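Local structure of monoglyceride lipase (Saccharomyces cerevisiae, 4ZWN) at residues Y27-T31 against D82-L86; F41-F46 against N118-F123; I173-T179 against T273-G279; I254-F258 against F283-S289. The protein hydrolyses monoacylglycerols to free fatty acids and glycerol, with a strong preference for monounsaturated substrates, and also takes part in the breakdown of fatty acid ethyl esters. The protein carries 2 engineered substitutions. All coordinates share one frame; numbering follows the deposited sequence.

Contact 1: Y27-T31 against D82-L86; sequences YKVQT and DHLSL
Residues 27-31 run as an irregular loop past one flank of helix 78-86 and come nearest at Thr31 and Asp82, whose CA atoms are 6.2 Å apart. Asp82 carries the contact: with CG trans to the backbone N (chi1 -166°), its carboxylate reaches out of the helix into the bend of the loop. OD1 accepts twice from Thr31, from N (2.9 Å) on its syn lone pair and from OG1 (2.6 Å) nearly in line with the C-O bond. OD2 takes an almost straight bond from Gln30 N at 2.7 Å, from the syn side but tilted out of the carboxylate plane. It also lies at the edge of the Tyr27 ring, close to its plane, with OH at a distance too short to be trusted. Three well-formed bonds, and probably the tyrosine, hold the carboxylate against rotation, while Trp51 also donates to Thr31 OG1. With alanine at Asp82, the amides of Gln30 and Thr31 would probably lose their shared acceptor and the loop could drift from the helix. One turn along, Thr31 CG2 packs on Leu86 CD2 at 3.6 Å, methyl against methyl. A helix aspartate accepting from two consecutive loop amides ties the N-terminal segment to a helix flanking the alpha/beta-hydrolase sheet.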
loop_
_atom_site.group_PDB
_atom_site.type_symbol
_atom_site.label_atom_id
_atom_site.label_comp_id
_atom_site.label_asym_id
_atom_site.label_seq_id
_atom_site.Cartn_x
_atom_site.Cartn_y
_atom_site.Cartn_z
ATOM N N TYR A 27 5.677 12.811 13.339
ATOM C CA TYR A 27 5.042 11.857 14.240
ATOM C C TYR A 27 6.029 11.276 15.248
ATOM O O TYR A 27 7.158 10.921 14.904
ATOM C CB TYR A 27 4.379 10.727 13.445
ATOM C CG TYR A 27 3.773 9.654 14.320
ATOM C CD1 TYR A 27 2.603 9.886 15.031
ATOM C CD2 TYR A 27 4.371 8.406 14.433
ATOM C CE1 TYR A 27 2.048 8.909 15.835
ATOM C CE2 TYR A 27 3.823 7.422 15.232
ATOM C CZ TYR A 27 2.663 7.678 15.930
ATOM O OH TYR A 27 2.119 6.697 16.726
ATOM N N LYS A 28 5.585 11.191 16.498
ATOM C CA LYS A 28 6.371 10.600 17.572
ATOM C C LYS A 28 5.939 9.156 17.799
ATOM O O LYS A 28 4.822 8.906 18.249
ATOM C CB LYS A 28 6.208 11.405 18.865
ATOM C CG LYS A 28 6.551 12.887 18.750
ATOM C CD LYS A 28 8.053 13.102 18.665
ATOM C CE LYS A 28 8.442 14.494 19.143
ATOM N NZ LYS A 28 9.921 14.671 19.175
ATOM N N VAL A 29 6.815 8.210 17.479
ATOM C CA VAL A 29 6.506 6.797 17.674
ATOM C C VAL A 29 6.393 6.498 19.167
ATOM O O VAL A 29 7.229 6.929 19.958
ATOM C CB VAL A 29 7.571 5.888 17.029
ATOM C CG1 VAL A 29 7.211 4.421 17.219
ATOM C CG2 VAL A 29 7.717 6.214 15.552
ATOM N N GLN A 30 5.347 5.768 19.544
ATOM C CA GLN A 30 5.063 5.509 20.951
ATOM C C GLN A 30 5.594 4.158 21.416
ATOM O O GLN A 30 5.813 3.950 22.610
ATOM C CB GLN A 30 3.559 5.593 21.203
ATOM C CG GLN A 30 2.942 6.886 20.713
ATOM C CD GLN A 30 1.439 6.904 20.866
ATOM O OE1 GLN A 30 0.894 6.322 21.804
ATOM N NE2 GLN A 30 0.759 7.569 19.939
ATOM N N THR A 31 5.799 3.240 20.476
ATOM C CA THR A 31 6.349 1.931 20.810
ATOM C C THR A 31 7.795 1.817 20.343
ATOM O O THR A 31 8.373 2.776 19.831
ATOM C CB THR A 31 5.523 0.787 20.192
ATOM O OG1 THR A 31 5.579 0.865 18.763
ATOM C CG2 THR A 31 4.079 0.868 20.646
ATOM N N ASP A 82 2.770 1.707 14.330
ATOM C CA ASP A 82 2.812 2.101 15.733
ATOM C C ASP A 82 1.428 1.991 16.371
ATOM O O ASP A 82 1.279 1.423 17.453
ATOM C CB ASP A 82 3.352 3.526 15.877
ATOM C CG ASP A 82 3.737 3.865 17.310
ATOM O OD1 ASP A 82 4.268 2.976 18.011
ATOM O OD2 ASP A 82 3.510 5.020 17.734
ATOM N N HIS A 83 0.415 2.527 15.694
ATOM C CA HIS A 83 -0.955 2.475 16.201
ATOM C C HIS A 83 -1.502 1.050 16.205
ATOM O O HIS A 83 -2.234 0.667 17.115
ATOM C CB HIS A 83 -1.876 3.382 15.378
ATOM C CG HIS A 83 -1.748 4.837 15.707
ATOM N ND1 HIS A 83 -0.634 5.582 15.380
ATOM C CD2 HIS A 83 -2.596 5.688 16.333
ATOM C CE1 HIS A 83 -0.802 6.826 15.788
ATOM N NE2 HIS A 83 -1.984 6.917 16.370
ATOM N N LEU A 84 -1.151 0.268 15.189
ATOM C CA LEU A 84 -1.566 -1.131 15.142
ATOM C C LEU A 84 -0.953 -1.918 16.297
ATOM O O LEU A 84 -1.606 -2.774 16.892
ATOM C CB LEU A 84 -1.182 -1.771 13.807
ATOM C CG LEU A 84 -2.033 -1.404 12.590
ATOM C CD1 LEU A 84 -1.437 -1.997 11.323
ATOM C CD2 LEU A 84 -3.467 -1.874 12.775
ATOM N N SER A 85 0.306 -1.620 16.606
ATOM C CA SER A 85 1.016 -2.288 17.690
ATOM C C SER A 85 0.342 -2.020 19.032
ATOM O O SER A 85 0.246 -2.909 19.878
ATOM C CB SER A 85 2.477 -1.834 17.732
ATOM O OG SER A 85 3.188 -2.482 18.772
ATOM N N LEU A 86 -0.131 -0.789 19.211
ATOM C CA LEU A 86 -0.817 -0.390 20.437
ATOM C C LEU A 86 -2.185 -1.048 20.584
ATOM O O LEU A 86 -2.709 -1.159 21.694
ATOM C CB LEU A 86 -0.977 1.133 20.485
ATOM C CG LEU A 86 0.295 1.949 20.709
ATOM C CD1 LEU A 86 0.016 3.427 20.524
ATOM C CD2 LEU A 86 0.856 1.685 22.093
#

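Contact 2: F41-F46 against N118-F123; sequences FDGAKF and NDLEHF
The turn joining strands 37-41 and 44-51, a beta hairpin at one edge of the central sheet, packs here on helix 113-134. Phe41 and His122 form an offset stack, centroids 4.2 Å apart and planes tilted by 22°. His122 CB sits over the centre of the phenylalanine ring, 3.8 Å from its centroid, while Phe41 CB lies in turn over the imidazole, so each ring receives a CH-pi contact from the other residue. Both have CG opposite the backbone N (chi1 174° for Phe41), which sends the rings out across the interface. Glu39 takes the NE2 end of the histidine, helping to fix its rotation. Asp119 reaches between the two phenylalanines: OD1 meets the Phe41 edge at CE2 (3.3 Å) and OD2 the Phe46 edge at CZ (3.2 Å), where the weakly positive ring hydrogens suit an acid. Arg97 pairs with OD2 in a salt bridge. Deeper in, Phe123 turns its edge to the face of Phe46, with CZ 3.5 Å from Phe46 CB and planes 72° apart. Such aromatic packing of a helix against an edge hairpin fits the layered alpha/beta-hydrolase fold.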
loop_
_atom_site.group_PDB
_atom_site.type_symbol
_atom_site.label_atom_id
_atom_site.label_comp_id
_atom_site.label_asym_id
_atom_site.label_seq_id
_atom_site.Cartn_x
_atom_site.Cartn_y
_atom_site.Cartn_z
ATOM N N PHE A 41 16.359 -12.577 -1.841
ATOM C CA PHE A 41 15.428 -13.361 -2.643
ATOM C C PHE A 41 15.463 -12.914 -4.098
ATOM O O PHE A 41 15.288 -11.732 -4.394
ATOM C CB PHE A 41 14.001 -13.247 -2.095
ATOM C CG PHE A 41 12.967 -13.925 -2.951
ATOM C CD1 PHE A 41 12.774 -15.295 -2.872
ATOM C CD2 PHE A 41 12.181 -13.192 -3.827
ATOM C CE1 PHE A 41 11.822 -15.926 -3.656
ATOM C CE2 PHE A 41 11.224 -13.817 -4.615
ATOM C CZ PHE A 41 11.046 -15.186 -4.529
ATOM N N ASP A 42 15.696 -13.875 -4.990
ATOM C CA ASP A 42 15.672 -13.656 -6.435
ATOM C C ASP A 42 16.504 -12.448 -6.859
ATOM O O ASP A 42 16.040 -11.592 -7.608
ATOM C CB ASP A 42 14.229 -13.497 -6.919
ATOM C CG ASP A 42 14.098 -13.664 -8.420
ATOM O OD1 ASP A 42 14.968 -14.327 -9.021
ATOM O OD2 ASP A 42 13.125 -13.132 -8.997
ATOM N N GLY A 43 17.733 -12.382 -6.359
ATOM C CA GLY A 43 18.681 -11.371 -6.790
ATOM C C GLY A 43 18.464 -9.988 -6.206
ATOM O O GLY A 43 18.863 -8.989 -6.805
ATOM N N ALA A 44 17.835 -9.922 -5.039
ATOM C CA ALA A 44 17.634 -8.641 -4.372
ATOM C C ALA A 44 17.716 -8.783 -2.854
ATOM O O ALA A 44 17.276 -9.785 -2.289
ATOM C CB ALA A 44 16.301 -8.037 -4.779
ATOM N N LYS A 45 18.291 -7.777 -2.203
ATOM C CA LYS A 45 18.389 -7.764 -0.749
ATOM C C LYS A 45 17.263 -6.921 -0.167
ATOM O O LYS A 45 17.360 -5.697 -0.100
ATOM C CB LYS A 45 19.749 -7.226 -0.295
ATOM C CG LYS A 45 20.016 -7.427 1.189
ATOM C CD LYS A 45 21.345 -6.833 1.623
ATOM C CE LYS A 45 21.304 -5.314 1.623
ATOM N NZ LYS A 45 22.508 -4.728 2.277
ATOM N N PHE A 46 16.192 -7.588 0.246
ATOM C CA PHE A 46 15.003 -6.907 0.739
ATOM C C PHE A 46 15.146 -6.451 2.188
ATOM O O PHE A 46 15.401 -7.259 3.082
ATOM C CB PHE A 46 13.778 -7.818 0.609
ATOM C CG PHE A 46 13.360 -8.078 -0.808
ATOM C CD1 PHE A 46 13.888 -9.144 -1.517
ATOM C CD2 PHE A 46 12.433 -7.262 -1.430
ATOM C CE1 PHE A 46 13.502 -9.385 -2.823
ATOM C CE2 PHE A 46 12.042 -7.499 -2.735
ATOM C CZ PHE A 46 12.579 -8.561 -3.431
ATOM N N ASN A 118 5.826 -11.964 -7.579
ATOM C CA ASN A 118 6.693 -13.059 -7.161
ATOM C C ASN A 118 7.366 -12.756 -5.828
ATOM O O ASN A 118 7.465 -13.628 -4.963
ATOM C CB ASN A 118 7.752 -13.352 -8.220
ATOM C CG ASN A 118 8.520 -14.629 -7.933
ATOM O OD1 ASN A 118 7.926 -15.674 -7.666
ATOM N ND2 ASN A 118 9.844 -14.548 -7.973
ATOM N N ASP A 119 7.828 -11.519 -5.664
ATOM C CA ASP A 119 8.394 -11.085 -4.392
ATOM C C ASP A 119 7.323 -11.098 -3.314
ATOM O O ASP A 119 7.581 -11.481 -2.175
ATOM C CB ASP A 119 8.998 -9.682 -4.501
ATOM C CG ASP A 119 10.184 -9.624 -5.443
ATOM O OD1 ASP A 119 10.804 -10.678 -5.697
ATOM O OD2 ASP A 119 10.498 -8.517 -5.926
ATOM N N LEU A 120 6.117 -10.679 -3.687
ATOM C CA LEU A 120 5.003 -10.621 -2.750
ATOM C C LEU A 120 4.646 -12.010 -2.230
ATOM O O LEU A 120 4.441 -12.188 -1.030
ATOM C CB LEU A 120 3.780 -9.972 -3.406
ATOM C CG LEU A 120 2.546 -9.797 -2.515
ATOM C CD1 LEU A 120 2.898 -9.052 -1.235
ATOM C CD2 LEU A 120 1.449 -9.068 -3.268
ATOM N N GLU A 121 4.582 -12.989 -3.128
ATOM C CA GLU A 121 4.258 -14.359 -2.737
ATOM C C GLU A 121 5.264 -14.895 -1.725
ATOM O O GLU A 121 4.902 -15.643 -0.816
ATOM C CB GLU A 121 4.208 -15.283 -3.959
ATOM C CG GLU A 121 3.116 -14.957 -4.971
ATOM C CD GLU A 121 1.721 -15.347 -4.507
ATOM O OE1 GLU A 121 1.567 -15.804 -3.354
ATOM O OE2 GLU A 121 0.773 -15.204 -5.306
ATOM N N HIS A 122 6.524 -14.502 -1.882
ATOM C CA HIS A 122 7.579 -14.930 -0.970
ATOM C C HIS A 122 7.338 -14.450 0.457
ATOM O O HIS A 122 7.516 -15.208 1.411
ATOM C CB HIS A 122 8.943 -14.430 -1.445
ATOM C CG HIS A 122 10.034 -14.633 -0.441
ATOM N ND1 HIS A 122 10.651 -15.851 -0.248
ATOM C CD2 HIS A 122 10.600 -13.780 0.446
ATOM C CE1 HIS A 122 11.559 -15.736 0.704
ATOM N NE2 HIS A 122 11.548 -14.490 1.144
ATOM N N PHE A 123 6.943 -13.189 0.598
ATOM C CA PHE A 123 6.755 -12.591 1.915
ATOM C C PHE A 123 5.387 -12.916 2.494
ATOM O O PHE A 123 5.191 -12.850 3.707
ATOM C CB PHE A 123 6.954 -11.078 1.848
ATOM C CG PHE A 123 8.382 -10.672 1.651
ATOM C CD1 PHE A 123 9.276 -10.705 2.711
ATOM C CD2 PHE A 123 8.837 -10.268 0.408
ATOM C CE1 PHE A 123 10.595 -10.339 2.535
ATOM C CE2 PHE A 123 10.155 -9.899 0.224
ATOM C CZ PHE A 123 11.036 -9.934 1.291
#

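Contact 3: I173-T179 against T273-G279; sequences IILHPHT and TINDPKG
Thr273 and His176, together with Ile174, bury the most surface here. The imidazole of His176 lies with one face over Thr273 CA, 3.8 Å from the ring centroid in a CH-pi contact, while Pro177 CD covers the opposite face. Its ND1 accepts from His178 N at 3.0 Å, capping helix 177-182. A leucine in place of His176 would probably leave that helix-end amide without its acceptor. Thr273 O is met by Thr179 OG1 at 2.8 Å, in the carbonyl plane on a lone pair. The backbones meet in a single beta bridge, Leu175 with Asn275: His176 N bonds Ile274 O straight (179°) but from above the carbonyl plane, and Asp276 N bonds Ile174 O at 2.9 Å. The bridge lies in the loops beside the catalytic centre of this alpha/beta hydrolase, and Asn275 ND2 donates to the OG of Ser144, the inferred nucleophile, and to Gly170 O. Ile174 CD1 packs on Lys278 CB at 3.9 Å and beside Gly279, where any CB would clash with Ile173.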
loop_
_atom_site.group_PDB
_atom_site.type_symbol
_atom_site.label_atom_id
_atom_site.label_comp_id
_atom_site.label_asym_id
_atom_site.label_seq_id
_atom_site.Cartn_x
_atom_site.Cartn_y
_atom_site.Cartn_z
ATOM N N ILE A 173 -6.138 2.747 -9.046
ATOM C CA ILE A 173 -6.953 2.120 -10.073
ATOM C C ILE A 173 -6.960 3.023 -11.308
ATOM O O ILE A 173 -6.511 2.621 -12.380
ATOM C CB ILE A 173 -8.383 1.845 -9.566
ATOM C CG1 ILE A 173 -8.332 0.851 -8.399
ATOM C CG2 ILE A 173 -9.251 1.300 -10.680
ATOM C CD1 ILE A 173 -9.690 0.431 -7.863
ATOM N N ILE A 174 -7.449 4.248 -11.147
ATOM C CA ILE A 174 -7.315 5.263 -12.190
ATOM C C ILE A 174 -6.802 6.569 -11.603
ATOM O O ILE A 174 -7.233 6.991 -10.530
ATOM C CB ILE A 174 -8.647 5.540 -12.915
ATOM C CG1 ILE A 174 -9.782 5.717 -11.903
ATOM C CG2 ILE A 174 -8.963 4.429 -13.899
ATOM C CD1 ILE A 174 -11.045 6.286 -12.501
ATOM N N LEU A 175 -5.882 7.211 -12.312
ATOM C CA LEU A 175 -5.401 8.523 -11.903
ATOM C C LEU A 175 -6.526 9.552 -11.955
ATOM O O LEU A 175 -7.431 9.461 -12.785
ATOM C CB LEU A 175 -4.236 8.977 -12.785
ATOM C CG LEU A 175 -2.953 8.149 -12.734
ATOM C CD1 LEU A 175 -1.912 8.720 -13.686
ATOM C CD2 LEU A 175 -2.415 8.102 -11.317
ATOM N N HIS A 176 -6.459 10.522 -11.050
ATOM C CA HIS A 176 -7.374 11.653 -11.035
ATOM C C HIS A 176 -7.005 12.617 -12.158
ATOM O O HIS A 176 -5.820 12.814 -12.430
ATOM C CB HIS A 176 -7.316 12.352 -9.674
ATOM C CG HIS A 176 -8.372 13.392 -9.471
ATOM N ND1 HIS A 176 -8.281 14.660 -10.002
ATOM C CD2 HIS A 176 -9.537 13.357 -8.781
ATOM C CE1 HIS A 176 -9.347 15.359 -9.654
ATOM N NE2 HIS A 176 -10.126 14.591 -8.913
ATOM N N PRO A 177 -8.015 13.212 -12.820
ATOM C CA PRO A 177 -7.802 14.141 -13.939
ATOM C C PRO A 177 -6.779 15.236 -13.638
ATOM O O PRO A 177 -6.018 15.628 -14.521
ATOM C CB PRO A 177 -9.191 14.745 -14.154
ATOM C CG PRO A 177 -10.121 13.668 -13.734
ATOM C CD PRO A 177 -9.450 12.977 -12.575
ATOM N N HIS A 178 -6.761 15.711 -12.398
ATOM C CA HIS A 178 -5.814 16.737 -11.981
ATOM C C HIS A 178 -4.373 16.274 -12.167
ATOM O O HIS A 178 -3.512 17.046 -12.588
ATOM C CB HIS A 178 -6.059 17.116 -10.525
ATOM C CG HIS A 178 -5.114 18.149 -10.003
ATOM N ND1 HIS A 178 -3.899 17.828 -9.432
ATOM C CD2 HIS A 178 -5.205 19.500 -9.957
ATOM C CE1 HIS A 178 -3.285 18.936 -9.061
ATOM N NE2 HIS A 178 -4.055 19.963 -9.367
ATOM N N THR A 179 -4.117 15.007 -11.856
ATOM C CA THR A 179 -2.781 14.442 -12.008
ATOM C C THR A 179 -2.447 14.181 -13.479
ATOM O O THR A 179 -1.326 14.434 -13.922
ATOM C CB THR A 179 -2.631 13.135 -11.197
ATOM O OG1 THR A 179 -2.693 13.437 -9.797
ATOM C CG2 THR A 179 -1.298 12.457 -11.496
ATOM N N THR A 273 -6.645 14.000 -5.181
ATOM C CA THR A 273 -6.511 14.451 -6.562
ATOM C C THR A 273 -5.346 13.753 -7.249
ATOM O O THR A 273 -4.915 14.157 -8.328
ATOM C CB THR A 273 -6.315 15.972 -6.646
ATOM O OG1 THR A 273 -5.218 16.358 -5.807
ATOM C CG2 THR A 273 -7.577 16.693 -6.193
ATOM N N ILE A 274 -4.841 12.701 -6.612
ATOM C CA ILE A 274 -3.798 11.871 -7.202
ATOM C C ILE A 274 -4.429 10.617 -7.802
ATOM O O ILE A 274 -4.334 10.380 -9.005
ATOM C CB ILE A 274 -2.722 11.494 -6.167
ATOM C CG1 ILE A 274 -2.023 12.758 -5.661
ATOM C CG2 ILE A 274 -1.709 10.530 -6.769
ATOM C CD1 ILE A 274 -0.919 12.498 -4.660
ATOM N N ASN A 275 -5.080 9.821 -6.957
ATOM C CA ASN A 275 -5.859 8.679 -7.424
ATOM C C ASN A 275 -7.352 8.970 -7.320
ATOM O O ASN A 275 -7.853 9.296 -6.247
ATOM C CB ASN A 275 -5.512 7.418 -6.628
ATOM C CG ASN A 275 -4.081 6.965 -6.844
ATOM O OD1 ASN A 275 -3.423 7.383 -7.797
ATOM N ND2 ASN A 275 -3.592 6.100 -5.961
ATOM N N ASP A 276 -8.060 8.853 -8.438
ATOM C CA ASP A 276 -9.478 9.194 -8.479
ATOM C C ASP A 276 -10.320 8.258 -7.618
ATOM O O ASP A 276 -10.226 7.034 -7.743
ATOM C CB ASP A 276 -9.989 9.169 -9.921
ATOM C CG ASP A 276 -11.210 10.046 -10.123
ATOM O OD1 ASP A 276 -12.115 10.034 -9.265
ATOM O OD2 ASP A 276 -11.263 10.759 -11.146
ATOM N N PRO A 277 -11.152 8.837 -6.737
ATOM C CA PRO A 277 -12.117 8.067 -5.944
ATOM C C PRO A 277 -13.072 7.251 -6.815
ATOM O O PRO A 277 -13.653 6.280 -6.330
ATOM C CB PRO A 277 -12.871 9.149 -5.168
ATOM C CG PRO A 277 -11.892 10.263 -5.045
ATOM C CD PRO A 277 -11.120 10.256 -6.334
ATOM N N LYS A 278 -13.224 7.645 -8.078
ATOM C CA LYS A 278 -14.063 6.917 -9.029
ATOM C C LYS A 278 -13.635 5.456 -9.165
ATOM O O LYS A 278 -14.469 4.573 -9.346
ATOM C CB LYS A 278 -14.032 7.597 -10.403
ATOM C CG LYS A 278 -14.873 8.870 -10.507
ATOM C CD LYS A 278 -14.716 9.528 -11.882
ATOM C CE LYS A 278 -15.562 10.790 -12.011
ATOM N NZ LYS A 278 -15.246 11.801 -10.960
ATOM N N GLY A 279 -12.330 5.210 -9.074
ATOM C CA GLY A 279 -11.800 3.862 -9.182
ATOM C C GLY A 279 -12.253 2.960 -8.051
ATOM O O GLY A 279 -12.656 1.818 -8.276
HETATM O O HOH W 1 -8.245 5.224 -8.824
#

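Contact 4: I254-F258 against F283-S289; sequences IQKNF and FIRDCPS. Engineered in segment 283-289: Arg285 (natural residue Gln).
Phe258 and Cys287, each the first residue to leave its helix, both hold the first side-chain atom beyond CB trans to the backbone N (chi1 -169° and -175°), and this brings the ring face against the thiol. Cys287 SG stands over the centre of the Phe258 ring, 3.6 Å from its centroid and 11° off the normal, a sulfur-aromatic contact in which a large, polarisable sulfur atom rests on the pi face. Ser289 N also gives SG a weak hydrogen bond. Around the ring, Pro288 CG touches Phe258 CB at 3.7 Å and Ser289 CB lies 3.7 Å from Phe258 CE2, whereas Phe283 CZ comes within 4.1 Å of Phe258 CE1, the two side chains nearly perpendicular. Ile254 uses both its branches: CD1 lies against Phe283 CD1 at 3.7 Å, and CG2 packs on Pro288 CD at 3.9 Å. Its branched, unpolar shape suits a place between an aromatic ring and a rigid proline. Toward the surface Gln255, bent at its second torsion, lays CG 3.4 Å from Asp286 O; Asn249 takes its OE1, and Lys282 pairs with the Asp286 carboxylate. Phe258 and Cys287 both also touch Val264 of strand 264-269. Two helix ends thus pack together through a shared hydrophobic cluster on one side of the central sheet, as befits the helix-flanked alpha/beta-hydrolase fold.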
loop_
_atom_site.group_PDB
_atom_site.type_symbol
_atom_site.label_atom_id
_atom_site.label_comp_id
_atom_site.label_asym_id
_atom_site.label_seq_id
_atom_site.Cartn_x
_atom_site.Cartn_y
_atom_site.Cartn_z
ATOM N N ILE A 254 -13.166 -9.246 -12.270
ATOM C CA ILE A 254 -13.281 -9.139 -10.825
ATOM C C ILE A 254 -14.270 -10.160 -10.272
ATOM O O ILE A 254 -13.948 -10.896 -9.340
ATOM C CB ILE A 254 -13.705 -7.718 -10.404
ATOM C CG1 ILE A 254 -12.666 -6.703 -10.890
ATOM C CG2 ILE A 254 -13.878 -7.641 -8.893
ATOM C CD1 ILE A 254 -12.979 -5.272 -10.534
ATOM N N GLN A 255 -15.465 -10.214 -10.858
ATOM C CA GLN A 255 -16.500 -11.138 -10.400
ATOM C C GLN A 255 -16.044 -12.594 -10.453
ATOM O O GLN A 255 -16.413 -13.397 -9.600
ATOM C CB GLN A 255 -17.777 -10.979 -11.231
ATOM C CG GLN A 255 -18.506 -9.662 -11.039
ATOM C CD GLN A 255 -18.023 -8.582 -11.981
ATOM O OE1 GLN A 255 -16.913 -8.654 -12.511
ATOM N NE2 GLN A 255 -18.857 -7.572 -12.199
ATOM N N LYS A 256 -15.237 -12.928 -11.455
ATOM C CA LYS A 256 -14.835 -14.312 -11.682
ATOM C C LYS A 256 -13.647 -14.754 -10.834
ATOM O O LYS A 256 -13.561 -15.917 -10.444
ATOM C CB LYS A 256 -14.504 -14.529 -13.161
ATOM C CG LYS A 256 -15.697 -14.438 -14.096
ATOM C CD LYS A 256 -15.262 -14.645 -15.540
ATOM C CE LYS A 256 -16.412 -14.418 -16.507
ATOM N NZ LYS A 256 -15.975 -14.611 -17.915
ATOM N N ASN A 257 -12.732 -13.836 -10.545
ATOM C CA ASN A 257 -11.465 -14.221 -9.929
ATOM C C ASN A 257 -11.274 -13.760 -8.484
ATOM O O ASN A 257 -10.390 -14.261 -7.786
ATOM C CB ASN A 257 -10.306 -13.705 -10.781
ATOM C CG ASN A 257 -10.307 -14.294 -12.174
ATOM O OD1 ASN A 257 -9.769 -15.378 -12.400
ATOM N ND2 ASN A 257 -10.916 -13.586 -13.118
ATOM N N PHE A 258 -12.088 -12.811 -8.037
ATOM C CA PHE A 258 -11.978 -12.323 -6.666
ATOM C C PHE A 258 -12.229 -13.458 -5.680
ATOM O O PHE A 258 -13.212 -14.188 -5.809
ATOM C CB PHE A 258 -12.958 -11.177 -6.413
ATOM C CG PHE A 258 -12.715 -10.453 -5.123
ATOM C CD1 PHE A 258 -11.848 -9.371 -5.073
ATOM C CD2 PHE A 258 -13.346 -10.856 -3.958
ATOM C CE1 PHE A 258 -11.617 -8.705 -3.885
ATOM C CE2 PHE A 258 -13.117 -10.197 -2.766
ATOM C CZ PHE A 258 -12.252 -9.121 -2.729
ATOM N N PHE A 283 -14.881 -0.256 -8.177
ATOM C CA PHE A 283 -14.339 -1.542 -7.747
ATOM C C PHE A 283 -15.263 -2.228 -6.745
ATOM O O PHE A 283 -15.542 -3.420 -6.865
ATOM C CB PHE A 283 -12.942 -1.380 -7.138
ATOM C CG PHE A 283 -12.332 -2.679 -6.692
ATOM C CD1 PHE A 283 -11.675 -3.496 -7.595
ATOM C CD2 PHE A 283 -12.439 -3.096 -5.374
ATOM C CE1 PHE A 283 -11.128 -4.696 -7.191
ATOM C CE2 PHE A 283 -11.895 -4.295 -4.966
ATOM C CZ PHE A 283 -11.238 -5.096 -5.875
ATOM N N ILE A 284 -15.733 -1.470 -5.757
ATOM C CA ILE A 284 -16.652 -2.006 -4.757
ATOM C C ILE A 284 -17.951 -2.481 -5.411
ATOM O O ILE A 284 -18.486 -3.530 -5.051
ATOM C CB ILE A 284 -16.962 -0.962 -3.666
ATOM C CG1 ILE A 284 -15.684 -0.605 -2.913
ATOM C CG2 ILE A 284 -17.991 -1.495 -2.680
ATOM C CD1 ILE A 284 -15.016 -1.803 -2.260
ATOM N N ARG A 285 -18.440 -1.715 -6.380
ATOM C CA ARG A 285 -19.600 -2.111 -7.171
ATOM C C ARG A 285 -19.396 -3.451 -7.875
ATOM O O ARG A 285 -20.282 -4.306 -7.863
ATOM C CB ARG A 285 -19.923 -1.044 -8.210
ATOM C CG ARG A 285 -20.783 0.085 -7.710
ATOM C CD ARG A 285 -21.133 1.010 -8.857
ATOM N NE ARG A 285 -22.197 1.937 -8.500
ATOM C CZ ARG A 285 -23.475 1.768 -8.825
ATOM N NH1 ARG A 285 -23.849 0.708 -9.529
ATOM N NH2 ARG A 285 -24.379 2.666 -8.453
ATOM N N ASP A 286 -18.229 -3.625 -8.492
ATOM C CA ASP A 286 -17.948 -4.827 -9.274
ATOM C C ASP A 286 -17.571 -6.027 -8.404
ATOM O O ASP A 286 -17.707 -7.174 -8.833
ATOM C CB ASP A 286 -16.824 -4.564 -10.285
ATOM C CG ASP A 286 -17.197 -3.522 -11.325
ATOM O OD1 ASP A 286 -18.406 -3.288 -11.540
ATOM O OD2 ASP A 286 -16.273 -2.943 -11.936
ATOM N N CYS A 287 -17.090 -5.765 -7.193
ATOM C CA CYS A 287 -16.626 -6.834 -6.307
ATOM C C CYS A 287 -17.768 -7.760 -5.905
ATOM O O CYS A 287 -18.807 -7.301 -5.435
ATOM C CB CYS A 287 -15.963 -6.248 -5.059
ATOM S SG CYS A 287 -15.216 -7.472 -3.952
ATOM N N PRO A 288 -17.575 -9.075 -6.091
ATOM C CA PRO A 288 -18.612 -10.086 -5.850
ATOM C C PRO A 288 -18.761 -10.473 -4.381
ATOM O O PRO A 288 -19.744 -11.123 -4.024
ATOM C CB PRO A 288 -18.121 -11.280 -6.669
ATOM C CG PRO A 288 -16.636 -11.157 -6.616
ATOM C CD PRO A 288 -16.340 -9.675 -6.631
ATOM N N SER A 289 -17.801 -10.079 -3.550
ATOM C CA SER A 289 -17.805 -10.454 -2.138
ATOM C C SER A 289 -19.018 -9.913 -1.394
ATOM O O SER A 289 -19.506 -8.822 -1.695
ATOM C CB SER A 289 -16.529 -9.966 -1.453
ATOM O OG SER A 289 -16.568 -10.251 -0.067
#

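Contacts 1 and 2 cross along the chain and close before the other pair opens; contacts 3 and 4 cross in turn. The first pair lies 27 Å apart between centres and involves the N-terminal loop, the edge hairpin of the eight-stranded sheet and helices 78-86 and 113-134. Contacts 3 and 4, 20 Å apart between centres, share helix 277-286, its start in contact 3 and its end in contact 4, and touch where Ile173 CD1 meets Phe283 CB at 3.8 Å. Contacts 1 and 4 lie on opposite sides of the chain's centre, as do 2 and 3. Only contact 3 reaches the catalytic residues; the others join loops, hairpin and helices around the sheet.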